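PDB 4ZBY: uracil-DNA glycosylase from Sulfolobus tokodaii str. 7, which belongs to the uracil-DNA glycosylase superfamily and carries an iron-sulfur cluster, with uracil held in a pocket of its alpha/beta fold. Local coordinates for residues A[50-58]-A[75-83]. Residues are numbered along the deposited sequence; the frame is centred on the assembly and turned at random.
Sequences KEGRPFVGA and RDQVFITNV. With URA (uracil), chain C.
Phe55 and Asn82 form part of the uracil pocket, where the loop after helix 46-51 meets the end of strand 79-82. The Phe55 ring lies over one face of the uracil, offset toward its own rim, with Phe55 CZ 3.3 Å from uracil N3. With CG beside the backbone N and anti to the carbonyl carbon (chi1 -77°), the ring lies on the same side as the N-H that meets the uracil. Phe55 N gives a hydrogen bond to uracil O4 of 2.9 Å. The Asn82 amide meets the uracil with both of its ends. Asn82 OD1 accepts from uracil N3 at 2.7 Å, nearly straight at 168°, and Asn82 ND2 donates to uracil O4 at 3.0 Å. This pairing fixes which end of the amide is oxygen. Uracil O4 is thus gripped by two donors, one from each segment. The uracil is also hydrogen-bonded to Glu42 N and His164 NE2, and the His164 ring meets that of Phe55.

Behind the pocket, Ile80 CG2 touches the edge of the Phe55 ring, 3.5 Å from Phe55 CD2. The same methyl packs against Pro54 CG. Arg75 reaches across and holds the turn by its carbonyls. Arg75 NH2 donates to Pro54 O at 3.0 Å in a nearly straight bond, and Pro54 O lies nearly in the guanidinium plane. Arg75 NH1 donates to Phe55 O, which is tilted 31° from that plane, and also bonds Thr64. Ile80 CD1 sits over one face of this guanidinium. The Arg53 and Arg75 guanidinium planes are almost perpendicular, and both groups form salt bridges with Glu30, which probably offsets their like charges. An aromatic ring stacked on uracil beside an asparagine that bonds its N3 and O4 is characteristic of the uracil pocket of the uracil-DNA glycosylase superfamily.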
ATOM      1  N   LYS A  50       4.329  -0.361  17.024  1.00 22.05           N
ATOM      2  CA  LYS A  50       5.452  -0.266  17.951  1.00 26.49           C
ATOM      3  C   LYS A  50       6.609   0.502  17.327  1.00 25.21           C
ATOM      4  O   LYS A  50       7.306   1.257  18.015  1.00 24.85           O
ATOM      5  CB  LYS A  50       5.929  -1.656  18.373  1.00 29.86           C
ATOM      6  CG  LYS A  50       5.096  -2.326  19.433  1.00 36.13           C
ATOM      7  CD  LYS A  50       5.839  -3.527  20.008  1.00 43.51           C
ATOM      8  CE  LYS A  50       5.085  -4.163  21.162  1.00 49.24           C
ATOM      9  NZ  LYS A  50       4.034  -5.120  20.701  1.00 52.74           N
ATOM     10  N   GLU A  51       6.819   0.295  16.033  1.00 25.88           N
ATOM     11  CA  GLU A  51       8.008   0.829  15.372  1.00 24.92           C
ATOM     12  C   GLU A  51       7.804   2.126  14.606  1.00 24.94           C
ATOM     13  O   GLU A  51       8.775   2.801  14.302  1.00 28.83           O
ATOM     14  CB  GLU A  51       8.596  -0.235  14.426  1.00 24.50           C
ATOM     15  CG  GLU A  51       9.209  -1.394  15.194  1.00 30.47           C
ATOM     16  CD  GLU A  51       9.711  -2.513  14.297  1.00 31.92           C
ATOM     17  OE1 GLU A  51      10.356  -2.217  13.268  1.00 28.18           O
ATOM     18  OE2 GLU A  51       9.454  -3.692  14.635  1.00 36.01           O
ATOM     19  N   GLY A  52       6.566   2.474  14.276  1.00 21.51           N
ATOM     20  CA  GLY A  52       6.298   3.633  13.432  1.00 21.02           C
ATOM     21  C   GLY A  52       6.620   3.437  11.950  1.00 21.70           C
ATOM     22  O   GLY A  52       6.825   4.400  11.213  1.00 21.24           O
ATOM     23  N   ARG A  53       6.661   2.180  11.517  1.00 22.93           N
ATOM     24  CA  ARG A  53       7.142   1.804  10.177  1.00 23.00           C
ATOM     25  C   ARG A  53       6.166   0.816   9.562  1.00 19.94           C
ATOM     26  O   ARG A  53       5.632   0.001  10.280  1.00 20.51           O
ATOM     27  CB  ARG A  53       8.524   1.159  10.261  1.00 26.47           C
ATOM     28  CG  ARG A  53       9.540   1.888  11.113  1.00 34.98           C
ATOM     29  CD  ARG A  53      10.846   1.167  11.022  1.00 41.62           C
ATOM     30  NE  ARG A  53      11.129   0.884   9.618  1.00 44.39           N
ATOM     31  CZ  ARG A  53      11.968  -0.053   9.196  1.00 45.83           C
ATOM     32  NH1 ARG A  53      12.643  -0.793  10.074  1.00 44.71           N
ATOM     33  NH2 ARG A  53      12.147  -0.232   7.894  1.00 44.13           N
ATOM     34  N   PRO A  54       5.936   0.877   8.237  1.00 18.62           N
ATOM     35  CA  PRO A  54       4.998  -0.058   7.616  1.00 19.26           C
ATOM     36  C   PRO A  54       5.646  -1.424   7.346  1.00 19.36           C
ATOM     37  O   PRO A  54       6.862  -1.511   7.123  1.00 18.15           O
ATOM     38  CB  PRO A  54       4.620   0.646   6.310  1.00 20.69           C
ATOM     39  CG  PRO A  54       5.855   1.400   5.959  1.00 18.77           C
ATOM     40  CD  PRO A  54       6.480   1.850   7.266  1.00 19.82           C
ATOM     41  N   PHE A  55       4.824  -2.468   7.370  1.00 20.83           N
ATOM     42  CA  PHE A  55       5.246  -3.793   6.934  1.00 19.93           C
ATOM     43  C   PHE A  55       6.606  -4.231   7.533  1.00 17.88           C
ATOM     44  O   PHE A  55       7.610  -4.452   6.820  1.00 18.71           O
ATOM     45  CB  PHE A  55       5.250  -3.837   5.392  1.00 19.31           C
ATOM     46  CG  PHE A  55       3.864  -3.960   4.791  1.00 19.66           C
ATOM     47  CD1 PHE A  55       3.149  -5.143   4.913  1.00 20.59           C
ATOM     48  CD2 PHE A  55       3.269  -2.895   4.128  1.00 20.52           C
ATOM     49  CE1 PHE A  55       1.889  -5.274   4.359  1.00 20.65           C
ATOM     50  CE2 PHE A  55       2.003  -3.012   3.593  1.00 17.36           C
ATOM     51  CZ  PHE A  55       1.317  -4.194   3.693  1.00 18.34           C
ATOM     52  N   VAL A  56       6.626  -4.385   8.858  1.00 18.00           N
ATOM     53  CA  VAL A  56       7.838  -4.848   9.553  1.00 19.19           C
ATOM     54  C   VAL A  56       7.626  -6.122  10.372  1.00 23.49           C
ATOM     55  O   VAL A  56       8.575  -6.699  10.898  1.00 26.26           O
ATOM     56  CB  VAL A  56       8.426  -3.747  10.487  1.00 18.34           C
ATOM     57  CG1 VAL A  56       9.087  -2.664   9.665  1.00 20.92           C
ATOM     58  CG2 VAL A  56       7.371  -3.145  11.428  1.00 20.32           C
ATOM     59  N   GLY A  57       6.381  -6.539  10.503  1.00 22.01           N
ATOM     60  CA  GLY A  57       6.077  -7.800  11.168  1.00 24.97           C
ATOM     61  C   GLY A  57       6.267  -8.955  10.193  1.00 27.34           C
ATOM     62  O   GLY A  57       6.885  -8.780   9.140  1.00 26.70           O
ATOM     63  N   ALA A  58       5.736 -10.131  10.531  1.00 28.12           N
ATOM     64  CA  ALA A  58       5.885 -11.312   9.675  1.00 28.94           C
ATOM     65  C   ALA A  58       5.411 -11.079   8.236  1.00 26.00           C
ATOM     66  O   ALA A  58       6.107 -11.430   7.269  1.00 25.58           O
ATOM     67  CB  ALA A  58       5.127 -12.496  10.277  1.00 28.29           C
ATOM     68  N   ARG A  75      13.911  -1.959  -0.054  1.00 17.90           N
ATOM     69  CA  ARG A  75      12.798  -1.115   0.389  1.00 19.57           C
ATOM     70  C   ARG A  75      13.057   0.369   0.142  1.00 18.57           C
ATOM     71  O   ARG A  75      12.132   1.124  -0.141  1.00 18.54           O
ATOM     72  CB  ARG A  75      12.512  -1.320   1.885  1.00 23.34           C
ATOM     73  CG  ARG A  75      11.990  -2.685   2.244  1.00 27.72           C
ATOM     74  CD  ARG A  75      12.043  -2.873   3.765  1.00 29.21           C
ATOM     75  NE  ARG A  75      11.269  -1.870   4.506  1.00 31.85           N
ATOM     76  CZ  ARG A  75      10.031  -2.060   4.968  1.00 31.74           C
ATOM     77  NH1 ARG A  75       9.409  -3.213   4.768  1.00 27.80           N
ATOM     78  NH2 ARG A  75       9.412  -1.092   5.637  1.00 31.34           N
ATOM     79  N   ASP A  76      14.306   0.808   0.263  1.00 17.41           N
ATOM     80  CA  ASP A  76      14.586   2.218   0.067  1.00 19.89           C
ATOM     81  C   ASP A  76      14.437   2.665  -1.390  1.00 20.65           C
ATOM     82  O   ASP A  76      14.516   3.869  -1.679  1.00 21.25           O
ATOM     83  CB  ASP A  76      15.995   2.554   0.583  1.00 23.09           C
ATOM     84  CG  ASP A  76      16.092   2.425   2.097  1.00 29.44           C
ATOM     85  OD1 ASP A  76      15.086   2.728   2.765  1.00 30.41           O
ATOM     86  OD2 ASP A  76      17.157   2.007   2.610  1.00 29.80           O
ATOM     87  N   GLN A  77      14.182   1.725  -2.305  1.00 15.55           N
ATOM     88  CA  GLN A  77      13.992   2.107  -3.701  1.00 15.74           C
ATOM     89  C   GLN A  77      12.523   2.181  -4.070  1.00 15.32           C
ATOM     90  O   GLN A  77      12.199   2.592  -5.172  1.00 17.72           O
ATOM     91  CB  GLN A  77      14.681   1.128  -4.656  1.00 13.96           C
ATOM     92  CG  GLN A  77      16.194   1.042  -4.527  1.00 19.47           C
ATOM     93  CD  GLN A  77      16.800  -0.067  -5.352  1.00 24.79           C
ATOM     94  OE1 GLN A  77      16.650  -1.235  -5.040  1.00 24.58           O
ATOM     95  NE2 GLN A  77      17.518   0.300  -6.408  1.00 31.65           N
ATOM     96  N   VAL A  78      11.643   1.793  -3.148  1.00 13.50           N
ATOM     97  CA  VAL A  78      10.193   1.839  -3.418  1.00 13.29           C
ATOM     98  C   VAL A  78       9.534   2.714  -2.367  1.00 13.50           C
ATOM     99  O   VAL A  78      10.242   3.277  -1.507  1.00 16.91           O
ATOM    100  CB  VAL A  78       9.579   0.446  -3.414  1.00 15.05           C
ATOM    101  CG1 VAL A  78      10.245  -0.378  -4.526  1.00 17.08           C
ATOM    102  CG2 VAL A  78       9.764  -0.240  -2.050  1.00 14.27           C
ATOM    103  N   PHE A  79       8.216   2.896  -2.443  1.00 13.99           N
ATOM    104  CA  PHE A  79       7.518   3.599  -1.379  1.00 13.49           C
ATOM    105  C   PHE A  79       6.432   2.701  -0.844  1.00 13.10           C
ATOM    106  O   PHE A  79       5.712   2.065  -1.620  1.00 13.80           O
ATOM    107  CB  PHE A  79       6.924   4.936  -1.857  1.00 14.48           C
ATOM    108  CG  PHE A  79       6.462   5.814  -0.722  1.00 16.42           C
ATOM    109  CD1 PHE A  79       5.173   5.713  -0.243  1.00 14.48           C
ATOM    110  CD2 PHE A  79       7.342   6.722  -0.119  1.00 18.79           C
ATOM    111  CE1 PHE A  79       4.735   6.520   0.825  1.00 17.15           C
ATOM    112  CE2 PHE A  79       6.932   7.520   0.946  1.00 19.04           C
ATOM    113  CZ  PHE A  79       5.621   7.400   1.422  1.00 17.94           C
ATOM    114  N   ILE A  80       6.336   2.617   0.484  1.00 12.32           N
ATOM    115  CA  ILE A  80       5.415   1.665   1.118  1.00 11.40           C
ATOM    116  C   ILE A  80       4.558   2.373   2.155  1.00 15.38           C
ATOM    117  O   ILE A  80       5.090   3.065   3.023  1.00 14.94           O
ATOM    118  CB  ILE A  80       6.186   0.527   1.823  1.00 14.40           C
ATOM    119  CG1 ILE A  80       7.027  -0.265   0.811  1.00 16.01           C
ATOM    120  CG2 ILE A  80       5.196  -0.382   2.569  1.00 17.84           C
ATOM    121  CD1 ILE A  80       8.000  -1.280   1.500  1.00 21.42           C
ATOM    122  N   THR A  81       3.248   2.238   2.034  1.00 14.67           N
ATOM    123  CA  THR A  81       2.369   2.850   3.014  1.00 14.41           C
ATOM    124  C   THR A  81       1.067   2.054   3.076  1.00 15.26           C
ATOM    125  O   THR A  81       1.011   0.928   2.592  1.00 16.48           O
ATOM    126  CB  THR A  81       2.134   4.348   2.682  1.00 15.29           C
ATOM    127  OG1 THR A  81       1.409   4.966   3.762  1.00 17.63           O
ATOM    128  CG2 THR A  81       1.384   4.530   1.372  1.00 17.83           C
ATOM    129  N   ASN A  82       0.055   2.636   3.713  1.00 15.37           N
ATOM    130  CA  ASN A  82      -1.247   2.000   3.911  1.00 15.23           C
ATOM    131  C   ASN A  82      -2.353   3.014   3.719  1.00 16.54           C
ATOM    132  O   ASN A  82      -2.121   4.206   3.847  1.00 16.16           O
ATOM    133  CB  ASN A  82      -1.387   1.404   5.316  1.00 15.37           C
ATOM    134  CG  ASN A  82      -0.412   0.270   5.582  1.00 17.63           C
ATOM    135  OD1 ASN A  82      -0.565  -0.821   5.064  1.00 19.26           O
ATOM    136  ND2 ASN A  82       0.595   0.532   6.403  1.00 17.70           N
ATOM    137  N   VAL A  83      -3.570   2.538   3.459  0.60 17.37           N
ATOM    138  CA  VAL A  83      -4.695   3.449   3.283  0.60 17.87           C
ATOM    139  C   VAL A  83      -5.078   4.101   4.626  0.60 17.43           C
ATOM    140  O   VAL A  83      -5.495   5.263   4.661  0.60 16.71           O
ATOM    141  CB  VAL A  83      -5.900   2.718   2.640  0.60 19.06           C
ATOM    142  CG1 VAL A  83      -6.380   1.582   3.525  0.60 21.35           C
ATOM    143  CG2 VAL A  83      -7.032   3.692   2.333  0.60 18.69           C
TER
HETATM  144  N1  URA C 202      -0.530  -5.012   7.249  1.00 27.42           N
HETATM  145  C2  URA C 202      -0.730  -3.947   6.441  1.00 24.52           C
HETATM  146  O2  URA C 202      -1.734  -3.802   5.768  1.00 22.65           O
HETATM  147  N3  URA C 202       0.152  -2.946   6.556  1.00 23.73           N
HETATM  148  C4  URA C 202       1.211  -2.903   7.389  1.00 22.81           C
HETATM  149  O4  URA C 202       1.977  -1.955   7.335  1.00 20.13           O
HETATM  150  C5  URA C 202       1.396  -4.034   8.209  1.00 24.48           C
HETATM  151  C6  URA C 202       0.531  -5.073   8.121  1.00 24.69           C